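Long-range contacts in BSU-2delta mutant (Bacillus subtilis, PDB 6W5F), which probably hydrolyses the beta-lactam ring of penicillin-type antibiotics, as a beta-lactamase of the penicillin-binding, active-site-serine family: residues Leu32-Met37 with Lys57-Val62; Met219-Phe224 with Asn240-Gly245. All coordinates share one frame; numbering follows the deposited sequence.

Contact 1: residues Leu32-Met37 with Lys57-Val62; sequences LNVSKM and KDQTFV
Met37 sets its CB over one face of the Phe61 ring, 3.9 Å from its centroid and 8° off the normal, a CH-pi contact that belongs to the apolar part of the meeting between the turn 32-37 and the strand segment 57-62. The sulfur stands obliquely to the same ring, 4.8 Å from Met37 SD to the Phe61 centroid, which makes a Met-aromatic pair. Phe61 reaches this place because its CG is anti to the backbone N (chi1 170°), and its CB meanwhile packs against Val34 CB. Val34 CG2 presses on the backbone and the CG of Gln59.

The polar contacts gather round Leu32 O and Val34 N. Lys57, extended beyond CG, sends NZ to Leu32 O at 3.0 Å, standing well above the carbonyl plane. A water takes the N-H of Val34, at 2.9 Å from its N, and adds weak bonds to Gln59 NE2 and Leu32 O, so one solvent molecule joins both segments.

Within the turn, Asn33 OD1 accepts from Ser35 N at 3.0 Å, an Asx turn that opens the 3-10 segment 34-36; in one of two modelled positions of Ser35, its OG gives to the same oxygen. The Gln59 amide lies beside this pair, its plane 29° from that of Asn33.

Strand 59-63 is an outermost strand of the six-stranded antiparallel sheet and opens with a G1 bulge, Asp58 and Gln59 both facing Asp54. Val34 and Met37 also pack on Leu52 of the adjoining strand 48-54, while Leu32 and Met37 touch Tyr259, just beyond helix 245-258.

Contact 2: residues Met219-Phe224 with Asn240-Gly245; sequences MGLGWF and NVDDSG
Gly222 and Val241 form an antiparallel hydrogen-bonded pair in which the N-H and C=O of both residues are used: Gly222 N gives to Val241 O, and Val241 N gives to Gly222 O, each at 2.9 Å. Val241 O also receives a CA-H contact from Leu221, while Gly222 O receives one from Asn240 CA. Asp243 O lies close to Gly222 N, but its angle is too poor for a bond.

Next along, Trp223 and Asn240 are the non-hydrogen-bonded pair. Asn240 ND2 stands over the indole face, 3.4 Å from Trp223 CE2, with amide and ring 66° apart. Asn240 OD1 accepts from Gln72 and Arg67, and Trp223 NE1 gives to Thr73 O.

Beyond the strand, Asp242 centres an inverse gamma turn, weakly closed by Asp243 N to Val241 O. The Asp242 carboxylate lies alongside Leu221, and its OD1 makes a salt bridge with Arg67. Asp243 OD1 uses its anti lone pair for Ser244 N at 2.7 Å; Ser244 OG, at the N-cap, accepts from Lys247 N, and Gly245 N gives to Thr217 OG1.

The pair lies at the open end of the hairpin 221-230/234-241, away from its turn, flanked by strands 209-218 and 48-54; Trp223 and Asn240 meet Pro172 of helix 172-184, and Val241 meets helix 245-258.

Overall arrangement
The two contacts illustrate how one antiparallel sheet is secured differently at its margin and in its interior. The centre of contact 1 is about 21 Å from the centre of the chain; it fastens a turn to an outermost strand, relying on apolar packing, a lysine and a bridging water. Contact 2, its centre about 13 Å from that of the chain, joins two inner strands by backbone pairing, and most of its buried polar side-chain ends find protein partners. The contacts do not touch, their nearest atoms being about 10 Å apart, but strand 48-54 runs between strands 59-63 and 234-241 and links them. Leu32 and Val34 of contact 1 also touch Tyr235, on strand 234-241, which enters contact 2.

Contact 1: residues Leu32-Met37 with Lys57-Val62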
ATOM      1  N   LEU A  32      23.450  -1.855   5.865  1.00 25.93           N
ATOM      2  CA  LEU A  32      22.536  -1.029   6.653  1.00 21.18           C
ATOM      3  C   LEU A  32      22.080  -1.726   7.929  1.00 19.13           C
ATOM      4  O   LEU A  32      21.606  -2.868   7.900  1.00 20.01           O
ATOM      5  CB  LEU A  32      21.306  -0.647   5.823  1.00 22.58           C
ATOM      6  CG  LEU A  32      20.206   0.167   6.524  1.00 18.92           C
ATOM      7  CD1 LEU A  32      20.739   1.494   7.069  1.00 21.60           C
ATOM      8  CD2 LEU A  32      19.007   0.397   5.597  1.00 20.92           C
ATOM      9  N   ASN A  33      22.194  -1.006   9.046  1.00 19.96           N
ATOM     10  CA  ASN A  33      21.620  -1.380  10.337  1.00 17.69           C
ATOM     11  C   ASN A  33      20.460  -0.414  10.584  1.00 16.45           C
ATOM     12  O   ASN A  33      20.678   0.747  10.944  1.00 19.18           O
ATOM     13  CB  ASN A  33      22.684  -1.298  11.430  1.00 18.10           C
ATOM     14  CG  ASN A  33      22.144  -1.628  12.816  1.00 19.89           C
ATOM     15  OD1 ASN A  33      20.929  -1.692  13.035  1.00 19.77           O
ATOM     16  ND2 ASN A  33      23.055  -1.818  13.771  1.00 19.90           N
ATOM     17  N   VAL A  34      19.223  -0.886  10.395  1.00 15.86           N
ATOM     18  CA  VAL A  34      18.103   0.050  10.459  1.00 16.04           C
ATOM     19  C   VAL A  34      17.939   0.644  11.852  1.00 17.33           C
ATOM     20  O   VAL A  34      17.383   1.739  11.981  1.00 17.56           O
ATOM     21  CB  VAL A  34      16.772  -0.583  10.001  1.00 16.18           C
ATOM     22  CG1 VAL A  34      16.884  -1.147   8.586  1.00 18.34           C
ATOM     23  CG2 VAL A  34      16.286  -1.631  11.001  1.00 17.68           C
ATOM     24  N   SER A  35      18.445  -0.017  12.902  1.00 16.95           N
ATOM     25  CA  SER A  35      18.287   0.535  14.242  0.91 18.64           C
ATOM     26  C   SER A  35      19.125   1.787  14.462  1.00 21.97           C
ATOM     27  O   SER A  35      18.901   2.492  15.453  1.00 23.02           O
ATOM     28  CB  SER A  35      18.626  -0.517  15.308  0.91 20.08           C
ATOM     29  OG  SER A  35      20.025  -0.712  15.458  0.91 20.53           O
ATOM     30  N   LYS A  36      20.061   2.095  13.565  1.00 19.33           N
ATOM     31  CA  LYS A  36      20.880   3.292  13.685  1.00 20.02           C
ATOM     32  C   LYS A  36      20.398   4.421  12.780  1.00 19.73           C
ATOM     33  O   LYS A  36      21.066   5.458  12.678  1.00 20.69           O
ATOM     34  CB  LYS A  36      22.344   2.949  13.403  1.00 24.03           C
ATOM     35  CG  LYS A  36      22.943   2.028  14.471  1.00 24.94           C
ATOM     36  CD  LYS A  36      24.391   1.676  14.181  1.00 33.03           C
ATOM     37  CE  LYS A  36      25.031   0.990  15.378  1.00 38.75           C
ATOM     38  NZ  LYS A  36      26.395   0.471  15.071  1.00 40.64           N
ATOM     39  N   MET A  37      19.242   4.261  12.150  1.00 19.52           N
ATOM     40  CA  MET A  37      18.744   5.295  11.264  1.00 19.72           C
ATOM     41  C   MET A  37      18.273   6.513  12.054  1.00 17.42           C
ATOM     42  O   MET A  37      17.940   6.436  13.243  1.00 19.22           O
ATOM     43  CB  MET A  37      17.594   4.758  10.418  1.00 17.53           C
ATOM     44  CG  MET A  37      18.041   3.770   9.367  1.00 19.13           C
ATOM     45  SD  MET A  37      16.633   2.982   8.558  1.00 18.99           S
ATOM     46  CE  MET A  37      15.951   4.364   7.654  1.00 17.96           C
ATOM     47  N   LYS A  57      17.322  -9.582   8.195  1.00 18.10           N
ATOM     48  CA  LYS A  57      17.839  -9.555   9.560  1.00 17.88           C
ATOM     49  C   LYS A  57      16.733  -9.627  10.611  1.00 19.13           C
ATOM     50  O   LYS A  57      17.010  -9.997  11.761  1.00 22.42           O
ATOM     51  CB  LYS A  57      18.644  -8.282   9.803  1.00 17.31           C
ATOM     52  CG  LYS A  57      20.059  -8.260   9.279  1.00 19.78           C
ATOM     53  CD  LYS A  57      20.692  -6.947   9.735  1.00 24.39           C
ATOM     54  CE  LYS A  57      22.060  -6.711   9.175  1.00 26.03           C
ATOM     55  NZ  LYS A  57      22.453  -5.304   9.498  1.00 22.51           N
ATOM     56  N   ASP A  58      15.499  -9.277  10.241  1.00 17.22           N
ATOM     57  CA  ASP A  58      14.374  -9.164  11.164  1.00 17.32           C
ATOM     58  C   ASP A  58      14.651  -8.075  12.205  1.00 19.18           C
ATOM     59  O   ASP A  58      14.838  -8.327  13.394  1.00 21.62           O
ATOM     60  CB  ASP A  58      14.065 -10.513  11.822  1.00 18.34           C
ATOM     61  CG  ASP A  58      12.714 -10.531  12.496  1.00 19.64           C
ATOM     62  OD1 ASP A  58      11.996  -9.505  12.438  1.00 22.95           O
ATOM     63  OD2 ASP A  58      12.378 -11.562  13.096  1.00 22.12           O
ATOM     64  N   GLN A  59      14.643  -6.842  11.711  1.00 17.05           N
ATOM     65  CA  GLN A  59      14.961  -5.677  12.527  1.00 15.10           C
ATOM     66  C   GLN A  59      14.123  -4.523  12.004  1.00 16.08           C
ATOM     67  O   GLN A  59      13.924  -4.412  10.797  1.00 17.26           O
ATOM     68  CB  GLN A  59      16.459  -5.348  12.471  1.00 17.97           C
ATOM     69  CG  GLN A  59      16.945  -4.473  13.597  1.00 19.33           C
ATOM     70  CD  GLN A  59      18.463  -4.423  13.699  1.00 19.44           C
ATOM     71  OE1 GLN A  59      19.014  -4.114  14.756  1.00 23.01           O
ATOM     72  NE2 GLN A  59      19.142  -4.729  12.605  1.00 15.23           N
ATOM     73  N   THR A  60      13.624  -3.680  12.910  1.00 17.57           N
ATOM     74  CA  THR A  60      12.687  -2.625  12.537  1.00 16.84           C
ATOM     75  C   THR A  60      13.122  -1.283  13.109  1.00 17.16           C
ATOM     76  O   THR A  60      13.533  -1.196  14.270  1.00 19.28           O
ATOM     77  CB  THR A  60      11.259  -2.945  13.030  1.00 17.86           C
ATOM     78  OG1 THR A  60      10.858  -4.241  12.567  1.00 18.85           O
ATOM     79  CG2 THR A  60      10.246  -1.893  12.535  1.00 19.73           C
ATOM     80  N   PHE A  61      13.004  -0.239  12.291  1.00 16.61           N
ATOM     81  CA  PHE A  61      13.159   1.142  12.724  1.00 14.69           C
ATOM     82  C   PHE A  61      11.795   1.812  12.700  1.00 15.02           C
ATOM     83  O   PHE A  61      11.061   1.690  11.710  1.00 16.22           O
ATOM     84  CB  PHE A  61      14.130   1.905  11.816  1.00 14.90           C
ATOM     85  CG  PHE A  61      14.146   3.389  12.064  1.00 16.49           C
ATOM     86  CD1 PHE A  61      14.824   3.908  13.153  1.00 19.49           C
ATOM     87  CD2 PHE A  61      13.463   4.259  11.231  1.00 17.82           C
ATOM     88  CE1 PHE A  61      14.838   5.276  13.394  1.00 19.83           C
ATOM     89  CE2 PHE A  61      13.471   5.618  11.469  1.00 17.88           C
ATOM     90  CZ  PHE A  61      14.153   6.128  12.557  1.00 18.68           C
ATOM     91  N   VAL A  62      11.460   2.531  13.774  1.00 17.17           N
ATOM     92  CA  VAL A  62      10.201   3.273  13.851  1.00 17.46           C
ATOM     93  C   VAL A  62      10.481   4.713  14.256  1.00 18.47           C
ATOM     94  O   VAL A  62      11.108   4.962  15.295  1.00 21.48           O
ATOM     95  CB  VAL A  62       9.209   2.635  14.841  1.00 18.94           C
ATOM     96  CG1 VAL A  62       7.931   3.474  14.929  1.00 19.88           C
ATOM     97  CG2 VAL A  62       8.887   1.209  14.421  1.00 20.39           C
TER
HETATM   98  O   HOH W   1      18.948  -3.743   9.942  1.00 16.98           O

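Contact 2: residues Met219-Phe224 with Asn240-Gly245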
ATOM      1  N   MET A 219      -7.982  14.404   2.987  1.00 38.60           N
ATOM      2  CA  MET A 219      -8.149  15.323   4.110  1.00 41.76           C
ATOM      3  C   MET A 219      -6.852  15.483   4.898  1.00 37.12           C
ATOM      4  O   MET A 219      -6.811  15.332   6.120  1.00 39.69           O
ATOM      5  CB  MET A 219      -9.293  14.866   5.014  1.00 47.06           C
ATOM      6  CG  MET A 219     -10.668  15.199   4.462  1.00 51.05           C
ATOM      7  SD  MET A 219     -11.838  15.635   5.758  1.00 58.57           S
ATOM      8  CE  MET A 219     -11.446  14.391   6.985  1.00 57.92           C
ATOM      9  N   GLY A 220      -5.776  15.780   4.174  1.00 33.96           N
ATOM     10  CA  GLY A 220      -4.501  16.044   4.813  1.00 33.83           C
ATOM     11  C   GLY A 220      -3.908  14.872   5.552  1.00 32.93           C
ATOM     12  O   GLY A 220      -3.167  15.070   6.517  1.00 40.87           O
ATOM     13  N   LEU A 221      -4.234  13.653   5.142  1.00 26.25           N
ATOM     14  CA  LEU A 221      -3.543  12.458   5.600  1.00 27.55           C
ATOM     15  C   LEU A 221      -3.040  11.718   4.373  1.00 23.23           C
ATOM     16  O   LEU A 221      -3.790  11.508   3.415  1.00 29.99           O
ATOM     17  CB  LEU A 221      -4.453  11.575   6.456  1.00 29.29           C
ATOM     18  CG  LEU A 221      -4.959  12.237   7.748  1.00 34.84           C
ATOM     19  CD1 LEU A 221      -6.029  11.387   8.424  1.00 38.54           C
ATOM     20  CD2 LEU A 221      -3.811  12.531   8.715  1.00 37.08           C
ATOM     21  N   GLY A 222      -1.779  11.354   4.387  1.00 20.85           N
ATOM     22  CA  GLY A 222      -1.141  10.772   3.220  1.00 17.62           C
ATOM     23  C   GLY A 222      -0.381   9.521   3.587  1.00 17.34           C
ATOM     24  O   GLY A 222       0.328   9.479   4.598  1.00 19.10           O
ATOM     25  N   TRP A 223      -0.512   8.510   2.743  1.00 15.94           N
ATOM     26  CA  TRP A 223       0.142   7.227   2.930  1.00 14.43           C
ATOM     27  C   TRP A 223       1.096   6.950   1.782  1.00 15.10           C
ATOM     28  O   TRP A 223       0.812   7.284   0.635  1.00 14.77           O
ATOM     29  CB  TRP A 223      -0.840   6.074   2.918  1.00 13.94           C
ATOM     30  CG  TRP A 223      -1.811   5.898   4.026  1.00 15.71           C
ATOM     31  CD1 TRP A 223      -3.121   6.304   4.042  1.00 14.61           C
ATOM     32  CD2 TRP A 223      -1.619   5.125   5.222  1.00 15.85           C
ATOM     33  NE1 TRP A 223      -3.730   5.876   5.190  1.00 14.83           N
ATOM     34  CE2 TRP A 223      -2.834   5.154   5.934  1.00 16.12           C
ATOM     35  CE3 TRP A 223      -0.526   4.451   5.778  1.00 16.41           C
ATOM     36  CZ2 TRP A 223      -2.995   4.524   7.163  1.00 17.06           C
ATOM     37  CZ3 TRP A 223      -0.687   3.812   6.997  1.00 16.05           C
ATOM     38  CH2 TRP A 223      -1.911   3.857   7.681  1.00 16.31           C
ATOM     39  N   PHE A 224       2.184   6.246   2.089  1.00 13.64           N
ATOM     40  CA  PHE A 224       2.951   5.542   1.064  1.00 12.93           C
ATOM     41  C   PHE A 224       3.467   4.278   1.725  1.00 13.51           C
ATOM     42  O   PHE A 224       4.201   4.358   2.706  1.00 13.37           O
ATOM     43  CB  PHE A 224       4.102   6.384   0.496  1.00 13.81           C
ATOM     44  CG  PHE A 224       4.820   5.727  -0.658  1.00 13.84           C
ATOM     45  CD1 PHE A 224       4.123   5.352  -1.802  1.00 16.28           C
ATOM     46  CD2 PHE A 224       6.184   5.483  -0.600  1.00 15.85           C
ATOM     47  CE1 PHE A 224       4.770   4.752  -2.878  1.00 16.22           C
ATOM     48  CE2 PHE A 224       6.851   4.888  -1.681  1.00 16.58           C
ATOM     49  CZ  PHE A 224       6.144   4.515  -2.818  1.00 16.82           C
ATOM     50  N   ASN A 240       3.267   7.572   6.867  1.00 16.14           N
ATOM     51  CA  ASN A 240       1.971   8.219   7.017  1.00 15.31           C
ATOM     52  C   ASN A 240       2.219   9.621   7.543  1.00 17.66           C
ATOM     53  O   ASN A 240       2.950   9.780   8.523  1.00 20.22           O
ATOM     54  CB  ASN A 240       1.070   7.424   7.968  1.00 19.08           C
ATOM     55  CG  ASN A 240      -0.223   8.111   8.241  1.00 23.00           C
ATOM     56  OD1 ASN A 240      -0.325   8.916   9.163  1.00 25.89           O
ATOM     57  ND2 ASN A 240      -1.236   7.796   7.450  1.00 24.93           N
ATOM     58  N   VAL A 241       1.631  10.631   6.892  1.00 17.73           N
ATOM     59  CA  VAL A 241       1.931  12.028   7.194  1.00 20.47           C
ATOM     60  C   VAL A 241       0.656  12.857   7.207  1.00 21.58           C
ATOM     61  O   VAL A 241      -0.361  12.485   6.621  1.00 21.84           O
ATOM     62  CB  VAL A 241       2.911  12.657   6.178  1.00 19.59           C
ATOM     63  CG1 VAL A 241       4.245  11.943   6.189  1.00 20.99           C
ATOM     64  CG2 VAL A 241       2.299  12.659   4.776  1.00 19.76           C
ATOM     65  N   ASP A 242       0.739  14.019   7.867  1.00 22.84           N
ATOM     66  CA  ASP A 242      -0.275  15.074   7.743  1.00 25.44           C
ATOM     67  C   ASP A 242       0.019  15.913   6.501  1.00 27.10           C
ATOM     68  O   ASP A 242       0.380  17.090   6.566  1.00 33.22           O
ATOM     69  CB  ASP A 242      -0.319  15.958   8.983  1.00 34.32           C
ATOM     70  CG  ASP A 242      -0.714  15.207  10.226  1.00 43.71           C
ATOM     71  OD1 ASP A 242      -1.431  14.197  10.107  1.00 47.87           O
ATOM     72  OD2 ASP A 242      -0.346  15.659  11.331  1.00 49.20           O
ATOM     73  N   ASP A 243      -0.149  15.281   5.354  1.00 23.43           N
ATOM     74  CA  ASP A 243       0.092  15.895   4.050  1.00 21.64           C
ATOM     75  C   ASP A 243      -0.440  14.913   3.016  1.00 21.73           C
ATOM     76  O   ASP A 243      -1.147  13.957   3.359  1.00 26.62           O
ATOM     77  CB  ASP A 243       1.576  16.232   3.851  1.00 22.49           C
ATOM     78  CG  ASP A 243       1.795  17.435   2.936  1.00 23.27           C
ATOM     79  OD1 ASP A 243       1.061  17.581   1.939  1.00 26.35           O
ATOM     80  OD2 ASP A 243       2.710  18.232   3.211  1.00 25.86           O
ATOM     81  N   SER A 244      -0.104  15.140   1.751  1.00 20.91           N
ATOM     82  CA  SER A 244      -0.582  14.300   0.662  1.00 20.91           C
ATOM     83  C   SER A 244       0.177  12.974   0.607  1.00 18.14           C
ATOM     84  O   SER A 244       1.245  12.803   1.201  1.00 19.30           O
ATOM     85  CB  SER A 244      -0.426  15.028  -0.666  1.00 20.85           C
ATOM     86  OG  SER A 244       0.950  15.159  -0.973  1.00 21.23           O
ATOM     87  N   GLY A 245      -0.393  12.026  -0.137  1.00 19.94           N
ATOM     88  CA  GLY A 245       0.334  10.800  -0.427  1.00 20.20           C
ATOM     89  C   GLY A 245       1.575  11.045  -1.259  1.00 17.68           C
ATOM     90  O   GLY A 245       2.568  10.321  -1.125  1.00 18.92           O
TER